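Long-range contacts in phosphotriesterase, putative (Deinococcus radiodurans, PDB 4J35), which probably hydrolyses lactones as a metal-dependent member of the phosphotriesterase family, here in an engineered form directed at organophosphate hydrolysis: residues Thr5-Val10 against Phe78-Ser83; Ile61-Asp66 against Gly87-Cys92. The protein carries 7 engineered substitutions. One frame throughout, in Å; residues are numbered along the deposited sequence.

Contact 1 (Thr5-Val10 against Phe78-Ser83); sequences TVTGAV and FLREVS
V6 and T7, the two corner residues of a type I beta turn from T5 to G8, rest against L79, R80 and S83 on one flank of helix 76-86. T5 opens the turn and braces it internally. Its OG1 accepts the backbone N-H of T7 (OG1 to N, 3.0 Å) to make an ST turn, and donates to a lone pair of G8 O at 2.8 Å, in the carbonyl plane; the same oxygen also receives the backbone N-H of T5. V6 then aims its side chain at the helix. A chi1 of -59° sets CG2 between the backbone N and the carbonyl carbon, where this methyl presses on the helix backbone, 3.7 Å from R80 CA. The other methyl, CG1, lies 4.2 Å from L79 CB. V6 O faces the aliphatic part of R80, 3.3 Å from CD, and the arginine chain bends at chi3 (67°), which brings NH1 to a water that also lies unusually close to V6 O, a bridge best taken as tentative. T7 sends CG2 to within 3.4 Å of S83 OG, while its OG1 reaches the same hydroxyl through a second water; S83 OG is also hydrogen-bonded to L88 O. No direct hydrogen bond spans the two segments; the contact rests on methyl packing, the approach of the R80 chain to V6 O, and water. G8 leaves the turn with a positive phi that suits glycine and starts strand 8-10. The arrangement is a two-residue beta hairpin of strands 3-5 and 8-10, its turn laid on a helix of the TIM-barrel shell.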
loop_
_atom_site.group_PDB
_atom_site.type_symbol
_atom_site.label_atom_id
_atom_site.label_comp_id
_atom_site.label_asym_id
_atom_site.label_seq_id
_atom_site.Cartn_x
_atom_site.Cartn_y
_atom_site.Cartn_z
ATOM N N THR A 5 -1.451 1.014 14.870
ATOM C CA THR A 5 -1.804 2.226 14.126
ATOM C C THR A 5 -1.013 3.389 14.674
ATOM O O THR A 5 -0.300 3.250 15.663
ATOM C CB THR A 5 -3.303 2.589 14.242
ATOM O OG1 THR A 5 -3.537 3.303 15.467
ATOM C CG2 THR A 5 -4.155 1.368 14.183
ATOM N N VAL A 6 -1.122 4.538 14.026
ATOM C CA VAL A 6 -0.342 5.703 14.420
ATOM C C VAL A 6 -0.895 6.328 15.716
ATOM O O VAL A 6 -0.251 7.196 16.304
ATOM C CB VAL A 6 -0.278 6.768 13.274
ATOM C CG1 VAL A 6 0.348 6.160 12.007
ATOM C CG2 VAL A 6 -1.661 7.333 12.964
ATOM N N THR A 7 -2.070 5.882 16.162
ATOM C CA THR A 7 -2.594 6.284 17.468
ATOM C C THR A 7 -2.545 5.164 18.522
ATOM O O THR A 7 -3.195 5.265 19.563
ATOM C CB THR A 7 -4.061 6.742 17.387
ATOM O OG1 THR A 7 -4.853 5.719 16.763
ATOM C CG2 THR A 7 -4.189 8.049 16.622
ATOM N N GLY A 8 -1.788 4.104 18.255
ATOM C CA GLY A 8 -1.658 3.008 19.205
ATOM C C GLY A 8 -2.252 1.716 18.680
ATOM O O GLY A 8 -2.798 1.679 17.581
ATOM N N ALA A 9 -2.156 0.654 19.469
ATOM C CA ALA A 9 -2.628 -0.661 19.051
ATOM C C ALA A 9 -4.144 -0.718 19.023
ATOM O O ALA A 9 -4.813 -0.062 19.823
ATOM C CB ALA A 9 -2.084 -1.728 19.983
ATOM N N VAL A 10 -4.675 -1.513 18.097
ATOM C CA VAL A 10 -6.117 -1.582 17.859
ATOM C C VAL A 10 -6.532 -3.024 17.620
ATOM O O VAL A 10 -5.862 -3.748 16.893
ATOM C CB VAL A 10 -6.519 -0.744 16.634
ATOM C CG1 VAL A 10 -7.923 -1.082 16.190
ATOM C CG2 VAL A 10 -6.406 0.718 16.954
ATOM N N PHE A 78 2.188 13.688 11.114
ATOM C CA PHE A 78 1.070 14.249 10.358
ATOM C C PHE A 78 -0.071 13.216 10.258
ATOM O O PHE A 78 -1.229 13.526 10.533
ATOM C CB PHE A 78 1.517 14.757 8.969
ATOM C CG PHE A 78 0.397 15.392 8.174
ATOM C CD1 PHE A 78 0.027 16.710 8.397
ATOM C CD2 PHE A 78 -0.305 14.667 7.231
ATOM C CE1 PHE A 78 -1.025 17.266 7.705
ATOM C CE2 PHE A 78 -1.356 15.232 6.534
ATOM C CZ PHE A 78 -1.716 16.526 6.771
ATOM N N LEU A 79 0.242 11.964 9.918
ATOM C CA LEU A 79 -0.801 10.944 9.906
ATOM C C LEU A 79 -1.527 10.838 11.254
ATOM O O LEU A 79 -2.736 10.634 11.297
ATOM C CB LEU A 79 -0.201 9.574 9.572
ATOM C CG LEU A 79 0.505 9.434 8.224
ATOM C CD1 LEU A 79 0.960 7.995 8.090
ATOM C CD2 LEU A 79 -0.383 9.809 7.045
ATOM N N ARG A 80 -0.794 10.959 12.360
ATOM C CA ARG A 80 -1.432 10.951 13.687
ATOM C C ARG A 80 -2.357 12.147 13.888
ATOM O O ARG A 80 -3.447 12.003 14.446
ATOM C CB ARG A 80 -0.384 10.905 14.802
ATOM C CG ARG A 80 -0.978 10.864 16.208
ATOM C CD ARG A 80 0.041 10.383 17.231
ATOM N NE ARG A 80 1.122 11.346 17.402
ATOM C CZ ARG A 80 2.155 11.185 18.221
ATOM N NH1 ARG A 80 2.268 10.091 18.957
ATOM N NH2 ARG A 80 3.083 12.128 18.296
ATOM N N GLU A 81 -1.960 13.317 13.402
ATOM C CA GLU A 81 -2.840 14.482 13.475
ATOM C C GLU A 81 -4.145 14.237 12.750
ATOM O O GLU A 81 -5.209 14.614 13.243
ATOM C CB GLU A 81 -2.208 15.712 12.835
ATOM C CG GLU A 81 -1.065 16.313 13.574
ATOM C CD GLU A 81 -0.575 17.574 12.889
ATOM O OE1 GLU A 81 -1.391 18.507 12.675
ATOM O OE2 GLU A 81 0.624 17.623 12.556
ATOM N N VAL A 82 -4.058 13.654 11.555
ATOM C CA VAL A 82 -5.248 13.401 10.745
ATOM C C VAL A 82 -6.151 12.387 11.454
ATOM O O VAL A 82 -7.363 12.560 11.502
ATOM C CB VAL A 82 -4.860 12.878 9.344
ATOM C CG1 VAL A 82 -6.094 12.501 8.548
ATOM C CG2 VAL A 82 -4.037 13.930 8.597
ATOM N N SER A 83 -5.548 11.325 11.999
ATOM C CA SER A 83 -6.290 10.295 12.729
ATOM C C SER A 83 -6.978 10.828 13.980
ATOM O O SER A 83 -8.151 10.539 14.222
ATOM C CB SER A 83 -5.351 9.140 13.137
ATOM O OG SER A 83 -6.086 8.102 13.785
HETATM O O HOH W 1 0.780 7.277 18.568
HETATM O O HOH W 2 -4.772 5.503 13.944
#

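Contact 2 (Ile61-Asp66 against Gly87-Cys92)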
loop_
_atom_site.group_PDB
_atom_site.type_symbol
_atom_site.label_atom_id
_atom_site.label_comp_id
_atom_site.label_asym_id
_atom_site.label_seq_id
_atom_site.Cartn_x
_atom_site.Cartn_y
_atom_site.Cartn_z
ATOM N N ILE A 61 -15.799 3.309 5.987
ATOM C CA ILE A 61 -14.346 2.995 6.053
ATOM C C ILE A 61 -13.765 3.459 7.394
ATOM O O ILE A 61 -13.755 4.643 7.694
ATOM C CB ILE A 61 -13.525 3.635 4.931
ATOM C CG1 ILE A 61 -14.056 3.264 3.544
ATOM C CG2 ILE A 61 -12.005 3.218 5.065
ATOM C CD1 ILE A 61 -14.058 1.837 3.272
ATOM N N GLN A 62 -13.266 2.530 8.201
ATOM C CA GLN A 62 -12.720 2.907 9.503
ATOM C C GLN A 62 -11.204 2.880 9.598
ATOM O O GLN A 62 -10.643 3.379 10.586
ATOM C CB GLN A 62 -13.276 1.995 10.582
ATOM C CG GLN A 62 -14.790 2.187 10.769
ATOM C CD GLN A 62 -15.359 1.167 11.688
ATOM O OE1 GLN A 62 -16.033 0.239 11.245
ATOM N NE2 GLN A 62 -15.078 1.308 12.982
ATOM N N THR A 63 -10.549 2.272 8.613
ATOM C CA THR A 63 -9.086 2.188 8.608
ATOM C C THR A 63 -8.515 2.316 7.218
ATOM O O THR A 63 -9.100 1.836 6.246
ATOM C CB THR A 63 -8.649 0.805 9.145
ATOM O OG1 THR A 63 -9.292 0.560 10.397
ATOM C CG2 THR A 63 -7.121 0.702 9.295
ATOM N N VAL A 64 -7.377 2.994 7.126
ATOM C CA VAL A 64 -6.588 3.073 5.909
ATOM C C VAL A 64 -5.151 2.626 6.240
ATOM O O VAL A 64 -4.626 2.970 7.289
ATOM C CB VAL A 64 -6.530 4.514 5.355
ATOM C CG1 VAL A 64 -5.466 4.656 4.286
ATOM C CG2 VAL A 64 -7.867 4.925 4.803
ATOM N N VAL A 65 -4.548 1.860 5.341
ATOM C CA VAL A 65 -3.135 1.510 5.437
ATOM C C VAL A 65 -2.366 2.472 4.548
ATOM O O VAL A 65 -2.497 2.467 3.330
ATOM C CB VAL A 65 -2.880 0.059 5.011
ATOM C CG1 VAL A 65 -1.415 -0.284 5.023
ATOM C CG2 VAL A 65 -3.648 -0.876 5.954
ATOM N N ASP A 66 -1.607 3.340 5.176
ATOM C CA ASP A 66 -0.771 4.249 4.418
ATOM C C ASP A 66 0.513 3.551 4.020
ATOM O O ASP A 66 1.310 3.163 4.897
ATOM C CB ASP A 66 -0.463 5.476 5.241
ATOM C CG ASP A 66 0.299 6.513 4.447
ATOM O OD1 ASP A 66 1.497 6.342 4.177
ATOM O OD2 ASP A 66 -0.295 7.529 4.073
ATOM N N GLY A 87 -10.891 10.438 13.796
ATOM C CA GLY A 87 -11.215 9.108 14.260
ATOM C C GLY A 87 -10.909 8.031 13.239
ATOM O O GLY A 87 -11.096 6.860 13.522
ATOM N N LEU A 88 -10.449 8.415 12.052
ATOM C CA LEU A 88 -10.015 7.431 11.070
ATOM C C LEU A 88 -8.717 6.767 11.562
ATOM O O LEU A 88 -7.770 7.447 11.950
ATOM C CB LEU A 88 -9.759 8.090 9.714
ATOM C CG LEU A 88 -9.353 7.124 8.590
ATOM C CD1 LEU A 88 -10.586 6.368 8.123
ATOM C CD2 LEU A 88 -8.706 7.808 7.464
ATOM N N GLN A 89 -8.697 5.441 11.563
ATOM C CA GLN A 89 -7.518 4.685 11.963
ATOM C C GLN A 89 -6.549 4.592 10.787
ATOM O O GLN A 89 -6.961 4.303 9.659
ATOM C CB GLN A 89 -7.928 3.297 12.468
ATOM C CG GLN A 89 -8.653 3.396 13.817
ATOM C CD GLN A 89 -9.414 2.145 14.258
ATOM O OE1 GLN A 89 -9.839 1.318 13.452
ATOM N NE2 GLN A 89 -9.603 2.027 15.562
ATOM N N ILE A 90 -5.270 4.836 11.068
ATOM C CA ILE A 90 -4.229 4.864 10.036
ATOM C C ILE A 90 -3.033 4.011 10.447
ATOM O O ILE A 90 -2.475 4.167 11.533
ATOM C CB ILE A 90 -3.787 6.301 9.701
ATOM C CG1 ILE A 90 -5.020 7.152 9.312
ATOM C CG2 ILE A 90 -2.761 6.286 8.568
ATOM C CD1 ILE A 90 -4.725 8.665 8.955
ATOM N N LEU A 91 -2.653 3.082 9.587
ATOM C CA LEU A 91 -1.407 2.350 9.806
ATOM C C LEU A 91 -0.360 2.987 8.910
ATOM O O LEU A 91 -0.694 3.387 7.816
ATOM C CB LEU A 91 -1.556 0.871 9.425
ATOM C CG LEU A 91 -2.255 -0.119 10.368
ATOM C CD1 LEU A 91 -3.749 0.110 10.416
ATOM C CD2 LEU A 91 -1.947 -1.542 9.918
ATOM N N CYS A 92 0.905 3.065 9.333
ATOM C CA CYS A 92 1.945 3.538 8.431
ATOM C C CYS A 92 2.986 2.468 8.210
ATOM O O CYS A 92 2.972 1.462 8.891
ATOM C CB CYS A 92 2.596 4.835 8.925
ATOM S SG CYS A 92 3.650 4.695 10.352
HETATM O O HOH W 3 -12.190 4.573 12.723
#
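V64 and L91 belong to neighbouring parallel strands of the TIM barrel, the two strands of a right-handed beta-alpha-beta unit whose connecting helix is 76-86. The tight part runs from T63 to D66. Both backbone polar atoms of V64 are used: its N-H goes to Q89 O (N to O, 2.9 Å), nearly in line with that carbonyl, and its O receives L91 N at 3.0 Å. D66 N closes the series on L91 O at 2.8 Å. On the inner face of the sheet, T63 CG2 meets L91 CD1 at 3.6 Å; a chi1 of -52° turns OG1 to the side of the backbone N, where it is hydrogen-bonded to L15 O, and leaves CG2 anti to that N, directed at L91. V65 on this face stands about 6 Å, side chain to side chain, from the metal ligand H21. D66 is tied by OD2 to V24 N and by OD1 to T68 OG1, close to the ligand H23. V64 and I90 face outward to the helices, V64 CG2 touching L88 CD2 at 4.0 Å.

The start of the strands is looser and wetter. Q62 is exposed, and its carbonyl takes Q89 N from 29° outside the carbonyl plane as well as a water that also donates to G87 O. Just beside this, I61 O is buried without a polar partner in the model, with the methyl L88 CD1 lying 3.6 Å from it.

From the N terminus, the chain first forms the 3-5/8-10 hairpin, then runs through strand 17-26 and helix 42-58 before strand 61-66. Contact 1 closes the long loop from the hairpin to helix 76-86; contact 2 closes the shorter one from strand 61-66 to strand 89-91, around that same helix. Their segments alternate, so the two loops cross. The contacts also touch: V6 N probably bonds to I90 O (2.9 Å), tying the hairpin to strand 89-91, while contact 1 lays it on helix 76-86. The S83-L88 pair joins that helix to the start of the strand. Together they connect the N-terminal strands to the barrel wall.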